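Local coordinates for kappa-carrageenase (Pseudoalteromonas carrageenovora, PDB 5OCQ), which catalyses the endohydrolysis of (1->4)-beta-D-linkages between D-galactose 4-sulfate and 3,6-anhydro-D-galactose in kappa-carrageenans, at residues S138-V143 with L221-Q226; F119-T124 with R225-T230; L158-V163 with Q178-G183. The protein carries 1 engineered substitution. All blocks are in the same frame, centred on the assembly; numbering follows the deposited sequence.

Interaction 1 (S138-V143 with L221-Q226). With G4S (4-O-sulfo-beta-D-galactopyranose), chain C.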
loop_
_atom_site.group_PDB
_atom_site.type_symbol
_atom_site.label_atom_id
_atom_site.label_comp_id
_atom_site.label_asym_id
_atom_site.label_seq_id
_atom_site.Cartn_x
_atom_site.Cartn_y
_atom_site.Cartn_z
ATOM N N SER A 138 -7.557 -0.203 -10.434
ATOM C CA SER A 138 -6.150 0.119 -10.603
ATOM C C SER A 138 -5.495 0.281 -9.229
ATOM O O SER A 138 -6.078 0.909 -8.355
ATOM C CB SER A 138 -5.950 1.527 -11.327
ATOM O OG SER A 138 -6.488 1.528 -12.676
ATOM N N GLU A 139 -4.364 -0.371 -9.043
ATOM C CA GLU A 139 -3.545 -0.302 -7.824
ATOM C C GLU A 139 -2.085 -0.192 -8.130
ATOM O O GLU A 139 -1.552 -0.992 -8.862
ATOM C CB GLU A 139 -3.852 -1.491 -6.871
ATOM C CG GLU A 139 -3.015 -1.568 -5.674
ATOM C CD GLU A 139 -3.195 -2.794 -4.831
ATOM O OE1 GLU A 139 -4.242 -3.501 -4.937
ATOM O OE2 GLU A 139 -2.282 -2.993 -3.974
ATOM N N ILE A 140 -1.401 0.817 -7.592
ATOM C CA ILE A 140 0.045 0.962 -7.667
ATOM C C ILE A 140 0.642 0.796 -6.268
ATOM O O ILE A 140 0.257 1.632 -5.377
ATOM C CB ILE A 140 0.472 2.327 -8.296
ATOM C CG1 ILE A 140 -0.154 2.548 -9.690
ATOM C CG2 ILE A 140 2.031 2.447 -8.290
ATOM C CD1 ILE A 140 0.107 3.879 -10.352
ATOM N N ASP A 141 1.522 -0.178 -6.047
ATOM C CA ASP A 141 2.187 -0.333 -4.767
ATOM C C ASP A 141 3.540 0.352 -4.875
ATOM O O ASP A 141 4.451 -0.099 -5.647
ATOM C CB ASP A 141 2.361 -1.778 -4.403
ATOM C CG ASP A 141 1.043 -2.515 -4.184
ATOM O OD1 ASP A 141 -0.068 -1.852 -4.141
ATOM O OD2 ASP A 141 1.039 -3.779 -4.017
ATOM N N VAL A 142 3.749 1.444 -4.165
ATOM C CA VAL A 142 5.056 2.138 -4.169
ATOM C C VAL A 142 6.100 1.226 -3.554
ATOM O O VAL A 142 7.232 1.078 -4.073
ATOM C CB VAL A 142 5.056 3.485 -3.457
ATOM C CG1 VAL A 142 6.395 4.264 -3.647
ATOM C CG2 VAL A 142 3.877 4.307 -3.893
ATOM N N VAL A 143 5.783 0.599 -2.402
ATOM C CA VAL A 143 6.664 -0.404 -1.725
ATOM C C VAL A 143 5.855 -1.271 -0.834
ATOM O O VAL A 143 4.920 -0.739 -0.155
ATOM C CB VAL A 143 7.832 0.151 -0.985
ATOM C CG1 VAL A 143 7.421 1.036 0.264
ATOM C CG2 VAL A 143 8.810 -0.913 -0.525
ATOM N N LEU A 221 -0.107 0.745 -18.682
ATOM C CA LEU A 221 -1.177 0.155 -19.467
ATOM C C LEU A 221 -2.551 0.312 -18.849
ATOM O O LEU A 221 -3.522 0.544 -19.546
ATOM C CB LEU A 221 -0.909 -1.342 -19.692
ATOM C CG LEU A 221 0.479 -1.664 -20.352
ATOM C CD1 LEU A 221 0.654 -3.143 -20.296
ATOM C CD2 LEU A 221 0.459 -1.180 -21.805
ATOM N N TYR A 222 -2.679 0.189 -17.530
ATOM C CA TYR A 222 -3.982 -0.103 -16.899
ATOM C C TYR A 222 -4.152 0.767 -15.588
ATOM O O TYR A 222 -5.032 0.461 -14.782
ATOM C CB TYR A 222 -4.110 -1.564 -16.488
ATOM C CG TYR A 222 -3.930 -2.584 -17.667
ATOM C CD1 TYR A 222 -4.728 -2.464 -18.757
ATOM C CD2 TYR A 222 -2.993 -3.587 -17.601
ATOM C CE1 TYR A 222 -4.643 -3.382 -19.842
ATOM C CE2 TYR A 222 -2.861 -4.507 -18.677
ATOM C CZ TYR A 222 -3.705 -4.384 -19.761
ATOM O OH TYR A 222 -3.560 -5.306 -20.831
ATOM N N TRP A 223 -3.252 1.716 -15.358
ATOM C CA TRP A 223 -3.230 2.504 -14.102
ATOM C C TRP A 223 -3.572 3.956 -14.285
ATOM O O TRP A 223 -2.781 4.883 -14.000
ATOM C CB TRP A 223 -1.928 2.218 -13.303
ATOM C CG TRP A 223 -1.772 0.809 -13.109
ATOM C CD1 TRP A 223 -2.288 0.107 -12.063
ATOM C CD2 TRP A 223 -1.173 -0.197 -13.982
ATOM N NE1 TRP A 223 -2.136 -1.226 -12.256
ATOM C CE2 TRP A 223 -1.394 -1.450 -13.378
ATOM C CE3 TRP A 223 -0.431 -0.145 -15.169
ATOM C CZ2 TRP A 223 -0.995 -2.652 -13.959
ATOM C CZ3 TRP A 223 -0.006 -1.373 -15.756
ATOM C CH2 TRP A 223 -0.268 -2.596 -15.136
ATOM N N HIS A 224 -4.787 4.194 -14.761
ATOM C CA HIS A 224 -5.248 5.560 -15.033
ATOM C C HIS A 224 -6.466 5.972 -14.232
ATOM O O HIS A 224 -6.956 7.151 -14.340
ATOM C CB HIS A 224 -5.549 5.691 -16.570
ATOM C CG HIS A 224 -4.367 5.429 -17.459
ATOM N ND1 HIS A 224 -4.120 4.207 -18.081
ATOM C CD2 HIS A 224 -3.355 6.227 -17.823
ATOM C CE1 HIS A 224 -2.956 4.254 -18.702
ATOM N NE2 HIS A 224 -2.471 5.464 -18.555
ATOM N N ARG A 225 -6.975 5.095 -13.393
ATOM C CA ARG A 225 -8.175 5.418 -12.611
ATOM C C ARG A 225 -7.790 6.410 -11.455
ATOM O O ARG A 225 -6.588 6.560 -11.105
ATOM C CB ARG A 225 -8.827 4.141 -12.087
ATOM C CG ARG A 225 -9.552 3.265 -13.164
ATOM C CD ARG A 225 -9.955 1.970 -12.578
ATOM N NE ARG A 225 -10.964 2.079 -11.511
ATOM C CZ ARG A 225 -12.248 2.444 -11.657
ATOM N NH1 ARG A 225 -12.760 2.760 -12.886
ATOM N NH2 ARG A 225 -13.053 2.534 -10.620
ATOM N N GLN A 226 -8.792 7.009 -10.843
ATOM C CA GLN A 226 -8.581 7.848 -9.615
ATOM C C GLN A 226 -8.275 6.944 -8.426
ATOM O O GLN A 226 -9.057 6.017 -8.094
ATOM C CB GLN A 226 -9.859 8.630 -9.309
ATOM C CG GLN A 226 -10.143 9.752 -10.334
ATOM C CD GLN A 226 -9.115 10.828 -10.339
ATOM O OE1 GLN A 226 -8.707 11.347 -9.294
ATOM N NE2 GLN A 226 -8.475 11.016 -11.503
HETATM C C1 G4S C . -1.640 -5.565 -2.632
HETATM C C2 G4S C . -3.096 -5.848 -2.293
HETATM C C3 G4S C . -3.791 -4.710 -1.515
HETATM C C4 G4S C . -2.853 -4.285 -0.364
HETATM C C5 G4S C . -1.473 -3.892 -0.929
HETATM C C6 G4S C . -0.505 -3.262 0.032
HETATM O O1 G4S C . -1.018 -6.838 -2.976
HETATM O O2 G4S C . -3.861 -5.992 -3.548
HETATM O O4 G4S C . -2.663 -5.481 0.420
HETATM O O5 G4S C . -0.871 -5.095 -1.481
HETATM O O6 G4S C . 0.088 -4.231 0.918
HETATM S S G4S C . -3.220 -5.690 1.974
HETATM O O7 G4S C . -3.397 -4.345 2.585
HETATM O O8 G4S C . -4.516 -6.454 1.809
HETATM O O9 G4S C . -2.100 -6.414 2.608
#

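Interaction 2 (F119-T124 with R225-T230). With G4S (4-O-sulfo-beta-D-galactopyranose), chain C; 9RN (3,6-anhydro-alpha-D-galactopyranose), chain B.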
loop_
_atom_site.group_PDB
_atom_site.type_symbol
_atom_site.label_atom_id
_atom_site.label_comp_id
_atom_site.label_asym_id
_atom_site.label_seq_id
_atom_site.Cartn_x
_atom_site.Cartn_y
_atom_site.Cartn_z
ATOM N N PHE A 119 3.180 1.351 1.196
ATOM C CA PHE A 119 2.844 2.699 0.729
ATOM C C PHE A 119 2.337 2.462 -0.685
ATOM O O PHE A 119 3.020 1.778 -1.473
ATOM C CB PHE A 119 4.113 3.604 0.737
ATOM C CG PHE A 119 3.978 4.979 0.109
ATOM C CD1 PHE A 119 2.812 5.793 0.306
ATOM C CD2 PHE A 119 5.065 5.566 -0.557
ATOM C CE1 PHE A 119 2.791 7.055 -0.213
ATOM C CE2 PHE A 119 4.992 6.830 -1.129
ATOM C CZ PHE A 119 3.860 7.611 -0.940
ATOM N N TRP A 120 1.094 2.796 -0.961
ATOM C CA TRP A 120 0.357 2.295 -2.125
ATOM C C TRP A 120 -0.831 3.186 -2.434
ATOM O O TRP A 120 -1.081 4.153 -1.676
ATOM C CB TRP A 120 -0.066 0.838 -1.999
ATOM C CG TRP A 120 -0.964 0.545 -0.808
ATOM C CD1 TRP A 120 -0.631 0.699 0.507
ATOM C CD2 TRP A 120 -2.292 0.006 -0.837
ATOM N NE1 TRP A 120 -1.691 0.287 1.336
ATOM C CE2 TRP A 120 -2.730 -0.106 0.532
ATOM C CE3 TRP A 120 -3.186 -0.356 -1.852
ATOM C CZ2 TRP A 120 -3.996 -0.630 0.846
ATOM C CZ3 TRP A 120 -4.399 -0.910 -1.532
ATOM C CH2 TRP A 120 -4.805 -1.001 -0.195
ATOM N N MET A 121 -1.459 2.964 -3.587
ATOM C CA MET A 121 -2.638 3.780 -3.952
ATOM C C MET A 121 -3.606 2.858 -4.704
ATOM O O MET A 121 -3.174 1.945 -5.448
ATOM C CB MET A 121 -2.278 5.043 -4.754
ATOM C CG MET A 121 -1.656 4.738 -6.087
ATOM S SD MET A 121 -0.972 6.232 -6.881
ATOM C CE MET A 121 0.617 6.219 -6.126
ATOM N N TYR A 122 -4.925 3.085 -4.535
ATOM C CA TYR A 122 -5.934 2.176 -5.141
ATOM C C TYR A 122 -7.204 2.870 -5.430
ATOM O O TYR A 122 -7.592 3.798 -4.722
ATOM C CB TYR A 122 -6.138 0.936 -4.292
ATOM C CG TYR A 122 -6.873 1.134 -2.965
ATOM C CD1 TYR A 122 -6.340 1.884 -1.907
ATOM C CD2 TYR A 122 -8.148 0.594 -2.752
ATOM C CE1 TYR A 122 -7.023 1.977 -0.705
ATOM C CE2 TYR A 122 -8.844 0.713 -1.491
ATOM C CZ TYR A 122 -8.274 1.426 -0.491
ATOM O OH TYR A 122 -8.963 1.498 0.709
ATOM N N SER A 123 -7.966 2.349 -6.403
ATOM C CA SER A 123 -9.257 2.901 -6.742
ATOM C C SER A 123 -10.415 2.099 -6.213
ATOM O O SER A 123 -10.222 1.061 -5.630
ATOM C CB SER A 123 -9.392 2.959 -8.324
ATOM O OG SER A 123 -9.561 1.624 -8.809
ATOM N N THR A 124 -11.643 2.632 -6.399
ATOM C CA THR A 124 -12.842 1.778 -6.270
ATOM C C THR A 124 -12.770 0.671 -7.319
ATOM O O THR A 124 -12.050 0.792 -8.321
ATOM C CB THR A 124 -14.161 2.603 -6.449
ATOM O OG1 THR A 124 -14.155 3.214 -7.712
ATOM C CG2 THR A 124 -14.242 3.628 -5.394
ATOM N N ARG A 225 -6.975 5.095 -13.393
ATOM C CA ARG A 225 -8.175 5.418 -12.611
ATOM C C ARG A 225 -7.790 6.410 -11.455
ATOM O O ARG A 225 -6.588 6.560 -11.105
ATOM C CB ARG A 225 -8.827 4.141 -12.087
ATOM C CG ARG A 225 -9.552 3.265 -13.164
ATOM C CD ARG A 225 -9.955 1.970 -12.578
ATOM N NE ARG A 225 -10.964 2.079 -11.511
ATOM C CZ ARG A 225 -12.248 2.444 -11.657
ATOM N NH1 ARG A 225 -12.760 2.760 -12.886
ATOM N NH2 ARG A 225 -13.053 2.534 -10.620
ATOM N N GLN A 226 -8.792 7.009 -10.843
ATOM C CA GLN A 226 -8.581 7.848 -9.615
ATOM C C GLN A 226 -8.275 6.944 -8.426
ATOM O O GLN A 226 -9.057 6.017 -8.094
ATOM C CB GLN A 226 -9.859 8.630 -9.309
ATOM C CG GLN A 226 -10.143 9.752 -10.334
ATOM C CD GLN A 226 -9.115 10.828 -10.339
ATOM O OE1 GLN A 226 -8.707 11.347 -9.294
ATOM N NE2 GLN A 226 -8.475 11.016 -11.503
ATOM N N MET A 227 -7.136 7.189 -7.791
ATOM C CA MET A 227 -6.590 6.304 -6.705
ATOM C C MET A 227 -6.384 7.145 -5.411
ATOM O O MET A 227 -5.836 8.268 -5.485
ATOM C CB MET A 227 -5.317 5.608 -7.162
ATOM C CG MET A 227 -5.634 4.647 -8.325
ATOM S SD MET A 227 -4.075 3.969 -9.027
ATOM C CE MET A 227 -3.415 5.328 -9.951
ATOM N N ASN A 228 -6.786 6.569 -4.284
ATOM C CA ASN A 228 -6.506 7.143 -2.953
ATOM C C ASN A 228 -5.155 6.686 -2.462
ATOM O O ASN A 228 -4.837 5.506 -2.556
ATOM C CB ASN A 228 -7.522 6.607 -1.924
ATOM C CG ASN A 228 -8.946 6.936 -2.281
ATOM O OD1 ASN A 228 -9.531 6.251 -3.091
ATOM N ND2 ASN A 228 -9.564 7.947 -1.646
ATOM N N LEU A 229 -4.326 7.628 -1.955
ATOM C CA LEU A 229 -2.975 7.337 -1.534
ATOM C C LEU A 229 -2.948 6.847 -0.097
ATOM O O LEU A 229 -3.559 7.512 0.765
ATOM C CB LEU A 229 -2.179 8.659 -1.615
ATOM C CG LEU A 229 -0.678 8.512 -1.400
ATOM C CD1 LEU A 229 -0.014 7.536 -2.427
ATOM C CD2 LEU A 229 0.017 9.866 -1.381
ATOM N N THR A 230 -2.248 5.745 0.175
ATOM C CA THR A 230 -2.450 5.003 1.407
ATOM C C THR A 230 -1.106 4.636 2.035
ATOM O O THR A 230 -0.195 4.096 1.357
ATOM C CB THR A 230 -3.334 3.753 1.089
ATOM O OG1 THR A 230 -4.542 4.171 0.461
ATOM C CG2 THR A 230 -3.739 2.939 2.361
HETATM C C1 G4S C . -1.640 -5.565 -2.632
HETATM C C2 G4S C . -3.096 -5.848 -2.293
HETATM C C3 G4S C . -3.791 -4.710 -1.515
HETATM C C4 G4S C . -2.853 -4.285 -0.364
HETATM C C5 G4S C . -1.473 -3.892 -0.929
HETATM C C6 G4S C . -0.505 -3.262 0.032
HETATM O O1 G4S C . -1.018 -6.838 -2.976
HETATM O O2 G4S C . -3.861 -5.992 -3.548
HETATM O O4 G4S C . -2.663 -5.481 0.420
HETATM O O5 G4S C . -0.871 -5.095 -1.481
HETATM O O6 G4S C . 0.088 -4.231 0.918
HETATM S S G4S C . -3.220 -5.690 1.974
HETATM O O7 G4S C . -3.397 -4.345 2.585
HETATM O O8 G4S C . -4.516 -6.454 1.809
HETATM O O9 G4S C . -2.100 -6.414 2.608
HETATM C C2 9RN B . -7.227 -4.761 -0.236
HETATM C C4 9RN B . -8.866 -5.410 -1.994
HETATM C C5 9RN B . -7.988 -4.636 -2.942
HETATM C C6 9RN B . -8.427 -3.225 -2.621
HETATM O O5 9RN B . -6.599 -4.875 -2.563
HETATM O O3 9RN B . -8.757 -3.250 -1.235
HETATM C C3 9RN B . -8.639 -4.579 -0.745
HETATM O O2 9RN B . -7.094 -6.130 0.312
HETATM C C1 9RN B . -6.182 -4.448 -1.281
HETATM O O1 9RN B . -5.012 -5.198 -1.034
HETATM O O HOH W 1 -9.929 3.486 -2.923
HETATM O O HOH W 2 -11.556 5.565 -7.034
#

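Interaction 3 (L158-V163 with Q178-G183). With G4S (4-O-sulfo-beta-D-galactopyranose), chain C.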
loop_
_atom_site.group_PDB
_atom_site.type_symbol
_atom_site.label_atom_id
_atom_site.label_comp_id
_atom_site.label_asym_id
_atom_site.label_seq_id
_atom_site.Cartn_x
_atom_site.Cartn_y
_atom_site.Cartn_z
ATOM N N LEU A 158 2.273 -3.890 -9.265
ATOM C CA LEU A 158 1.053 -3.370 -9.812
ATOM C C LEU A 158 -0.040 -4.388 -9.795
ATOM O O LEU A 158 0.247 -5.566 -9.947
ATOM C CB LEU A 158 1.287 -2.908 -11.305
ATOM C CG LEU A 158 2.340 -1.859 -11.580
ATOM C CD1 LEU A 158 2.546 -1.622 -13.094
ATOM C CD2 LEU A 158 1.859 -0.563 -10.974
ATOM N N HIS A 159 -1.282 -3.955 -9.564
ATOM C CA HIS A 159 -2.495 -4.793 -9.541
ATOM C C HIS A 159 -3.592 -4.171 -10.296
ATOM O O HIS A 159 -3.742 -2.933 -10.342
ATOM C CB HIS A 159 -2.926 -5.166 -8.095
ATOM C CG HIS A 159 -1.847 -5.685 -7.227
ATOM N ND1 HIS A 159 -0.835 -4.952 -6.678
ATOM C CD2 HIS A 159 -1.575 -6.954 -6.909
ATOM C CE1 HIS A 159 -0.064 -5.723 -5.922
ATOM N NE2 HIS A 159 -0.527 -6.951 -6.032
ATOM N N ASN A 160 -4.430 -4.997 -10.983
ATOM C CA ASN A 160 -5.551 -4.418 -11.727
ATOM C C ASN A 160 -6.580 -5.500 -12.051
ATOM O O ASN A 160 -6.220 -6.676 -12.003
ATOM C CB ASN A 160 -5.090 -3.712 -13.019
ATOM C CG ASN A 160 -4.267 -4.681 -13.968
ATOM O OD1 ASN A 160 -3.139 -5.064 -13.697
ATOM N ND2 ASN A 160 -4.868 -5.000 -15.079
ATOM N N ILE A 161 -7.778 -5.077 -12.358
ATOM C CA ILE A 161 -8.754 -5.973 -12.991
ATOM C C ILE A 161 -9.020 -5.427 -14.387
ATOM O O ILE A 161 -9.402 -4.271 -14.533
ATOM C CB ILE A 161 -10.008 -6.028 -12.162
ATOM C CG1 ILE A 161 -9.770 -6.559 -10.741
ATOM C CG2 ILE A 161 -11.100 -6.847 -12.901
ATOM C CD1 ILE A 161 -10.971 -6.370 -9.830
ATOM N N VAL A 162 -8.945 -6.263 -15.439
ATOM C CA VAL A 162 -9.216 -5.767 -16.776
ATOM C C VAL A 162 -10.050 -6.876 -17.507
ATOM O O VAL A 162 -9.899 -8.036 -17.189
ATOM C CB VAL A 162 -7.926 -5.492 -17.556
ATOM C CG1 VAL A 162 -7.045 -6.735 -17.670
ATOM C CG2 VAL A 162 -8.191 -4.854 -18.918
ATOM N N VAL A 163 -10.909 -6.446 -18.410
ATOM C CA VAL A 163 -11.824 -7.398 -19.114
ATOM C C VAL A 163 -11.011 -7.961 -20.310
ATOM O O VAL A 163 -10.584 -7.188 -21.157
ATOM C CB VAL A 163 -13.097 -6.679 -19.567
ATOM C CG1 VAL A 163 -13.964 -7.627 -20.432
ATOM C CG2 VAL A 163 -13.909 -6.257 -18.367
ATOM N N GLN A 178 5.953 -9.741 -16.089
ATOM C CA GLN A 178 6.568 -8.807 -17.007
ATOM C C GLN A 178 5.901 -7.427 -16.937
ATOM O O GLN A 178 6.578 -6.433 -17.102
ATOM C CB GLN A 178 6.511 -9.302 -18.493
ATOM C CG GLN A 178 7.363 -8.378 -19.423
ATOM C CD GLN A 178 7.558 -8.917 -20.873
ATOM O OE1 GLN A 178 8.685 -9.121 -21.333
ATOM N NE2 GLN A 178 6.466 -9.103 -21.590
ATOM N N THR A 179 4.576 -7.405 -16.794
ATOM C CA THR A 179 3.867 -6.121 -16.747
ATOM C C THR A 179 3.606 -5.617 -15.270
ATOM O O THR A 179 3.361 -4.390 -15.129
ATOM C CB THR A 179 2.535 -6.217 -17.452
ATOM O OG1 THR A 179 1.844 -7.405 -17.065
ATOM C CG2 THR A 179 2.705 -6.160 -19.017
ATOM N N ASN A 180 3.697 -6.512 -14.283
ATOM C CA ASN A 180 3.112 -6.162 -12.925
ATOM C C ASN A 180 4.114 -6.313 -11.766
ATOM O O ASN A 180 3.747 -5.924 -10.628
ATOM C CB ASN A 180 1.867 -6.988 -12.678
ATOM C CG ASN A 180 0.660 -6.551 -13.500
ATOM O OD1 ASN A 180 0.702 -6.507 -14.744
ATOM N ND2 ASN A 180 -0.446 -6.269 -12.833
ATOM N N HIS A 181 5.269 -6.957 -11.934
ATOM C CA HIS A 181 6.237 -7.190 -10.865
ATOM C C HIS A 181 7.580 -6.462 -11.004
ATOM O O HIS A 181 8.263 -6.516 -12.083
ATOM C CB HIS A 181 6.500 -8.705 -10.673
ATOM C CG HIS A 181 7.412 -9.060 -9.541
ATOM N ND1 HIS A 181 7.270 -8.601 -8.242
ATOM C CD2 HIS A 181 8.535 -9.823 -9.529
ATOM C CE1 HIS A 181 8.258 -9.039 -7.494
ATOM N NE2 HIS A 181 9.041 -9.805 -8.258
ATOM N N ASN A 182 8.021 -5.840 -9.914
ATOM C CA ASN A 182 9.381 -5.375 -9.765
ATOM C C ASN A 182 9.894 -5.861 -8.400
ATOM O O ASN A 182 9.397 -5.416 -7.387
ATOM C CB ASN A 182 9.553 -3.841 -9.828
ATOM C CG ASN A 182 9.020 -3.230 -11.060
ATOM O OD1 ASN A 182 9.691 -3.145 -12.139
ATOM N ND2 ASN A 182 7.863 -2.610 -10.914
ATOM N N GLY A 183 10.889 -6.757 -8.389
ATOM C CA GLY A 183 11.523 -7.180 -7.176
ATOM C C GLY A 183 12.886 -6.493 -7.021
ATOM O O GLY A 183 13.527 -6.203 -8.014
HETATM C C1 G4S C . -1.640 -5.565 -2.632
HETATM C C2 G4S C . -3.096 -5.848 -2.293
HETATM C C3 G4S C . -3.791 -4.710 -1.515
HETATM C C4 G4S C . -2.853 -4.285 -0.364
HETATM C C5 G4S C . -1.473 -3.892 -0.929
HETATM C C6 G4S C . -0.505 -3.262 0.032
HETATM O O1 G4S C . -1.018 -6.838 -2.976
HETATM O O2 G4S C . -3.861 -5.992 -3.548
HETATM O O4 G4S C . -2.663 -5.481 0.420
HETATM O O5 G4S C . -0.871 -5.095 -1.481
HETATM O O6 G4S C . 0.088 -4.231 0.918
HETATM S S G4S C . -3.220 -5.690 1.974
HETATM O O7 G4S C . -3.397 -4.345 2.585
HETATM O O8 G4S C . -4.516 -6.454 1.809
HETATM O O9 G4S C . -2.100 -6.414 2.608
#

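Interaction 1 (S138-V143 with L221-Q226)
The carbonyl of Tyr222 takes the hydroxyl hydrogen of Ser138, and this single bond ties the start of 138-143 to the loop that precedes strand 227-235. OG lies 2.8 Å from Tyr222 O, in the carbonyl plane and on a lone pair; it gets there because the hydroxyl stands opposite the carbonyl carbon of its own residue (chi1 -63°). Trp223 follows, its side chain crossing that of Ile140 at a slant. Its CB and CD1 meet CG1 of Ile140, while CD1 of Ile140 packs on Trp223 CB at 4.0 Å. The backbone N of Glu139 sits at the edge of the same indole, in its plane. The pyrrole N-H of Trp223 is spent on His159 O of the adjacent strand, so the ring is fixed by a polar bond as well as by packing. At Arg225 the aliphatic part does the touching: CD comes to 3.5 Å from Ser138 OG, and the guanidinium beyond it is bonded to Ser123 and Thr124. The loop therefore covers one side of the strand, through Ser138 and Ile140, whereas Glu139 turns the other way into the substrate cleft. Its extended side chain places OE2 3.0 Å from the anomeric C1 of the sulfated galactose, with OE1 2.9 Å from the sugar O2. Tyr137 OH holds OE1 by a further hydrogen bond. For the nucleophile of this GH16 catalytic domain, a side-chain oxygen directed at the anomeric carbon is the arrangement expected for attack that leads to a covalent glycosyl-enzyme.

Interaction 2 (F119-T124 with R225-T230)
Trp120 and Thr230 form an antiparallel hydrogen-bonded pair, using both backbone groups of each residue: Trp120 N reaches Thr230 O at 3.0 Å, and Thr230 N reaches Trp120 O at 2.7 Å. Tyr122 and Asn228 repeat the pattern, Tyr122 N giving to Asn228 O (3.1 Å) and Asn228 N to Tyr122 O (2.9 Å). Two of these acceptors have a second donor. A water joins Tyr122 O to Asn228 OD1, and the hydroxyl of Thr230 makes a weak bond to Asn228 O; the other end of the Asn228 amide, ND2, gives to Ser93 O. Beyond the regular pairing, side chains take over. Arg225 NE meets Ser123 OG at 3.1 Å within the guanidinium plane, and Arg225 NH2 gives to Thr124 O from above the carbonyl plane. Ser123 OG donates to that same Thr124 O (2.7 Å) from the opposite face, and also accepts from Ser138 N, so three bonds grip one hydroxyl. A second water links Thr124 N with Gln226 O. On the cleft face, Thr230 CB makes a CH-pi contact over one face of the five-membered ring of Trp120, 4.0 Å from its centroid, while the sulfated galactose lies over the opposite face. Tyr122 CD2 approaches C6 of the anhydrogalactose. The indole NE1 is bonded to Ser232 OG and the Tyr122 hydroxyl to Glu38, bonds that probably steady both rings. The reverse face carries Phe119, Met121, Met227 and Leu229, with Phe119 CE1 against Leu229 CD1. Within the beta jellyroll, strand 135-141 flanks 115-122, strand 77-97 flanks 227-235 on the far side, and Tyr102, Ala104 and Ile106 of strand 100-107 pack on the apolar face.

Interaction 3 (L158-V163 with Q178-G183)
The amide nitrogen of Asn180 is shared between two acceptors on strand 153-164, Leu158 O and Asn160 OD1, each 3.1 Å from ND2. The two bonds differ in kind. Asn160 OD1 lies in the amide plane of Asn180 and is met almost end-on, with a C=O...N angle of 174°. Leu158 O, by contrast, is approached from well above its carbonyl plane. Asn160 can offer its oxygen because CG stands between the backbone N and the carbonyl carbon (chi1 56°), which swings the amide toward the helix end; the two amide planes are 32° apart. The other end of the Asn180 amide is held too, since Thr179 OG1 donates to its OD1 at 2.7 Å. With NH2 and oxygen both engaged, the flip of this amide is settled. The backbone closes the joint: Leu158 N gives to Asn180 O at 2.9 Å. Beside that bond, Leu158 lays its CD1 against Thr179 O, and Met171 packs on both Thr179 and Asn180. The short helix 177-180 is thus bound to the strand through its last two residues, Thr179 and Asn180. The CB of His159 points away from the helix, and its imidazole lies in the cleft, where C1 of the sulfated galactose lies over one face of the ring. NE2 is 3.1 Å from the sugar O1. Since Asn180 bonds to the residues before and after His159, the polar network probably steadies the backbone that carries this ring beside the anomeric centre, consistent with a second-shell role.

The three contacts each include one of three neighbouring strands lining the site of one sulfated galactose. Interactions 1 and 2 have centres about 7 Å apart, share Arg225 and Gln226, and join by strand pairing, with Met121 N 2.8 Å from Ile140 O. The centre of interaction 3 is about 9 Å from that of interaction 1, on the other flank of strand 135-141, where Glu139 N is 2.9 Å from His159 O. Interactions 2 and 3, about 15 Å apart between centres, do not touch. Trp120, Glu139, Asp141 and His159 contact the sugar, which also bonds to Arg236, Arg172 and the engineered Asp144 at the proton-donor position. Neighbouring strands thus supply platform, nucleophile and flanking imidazole.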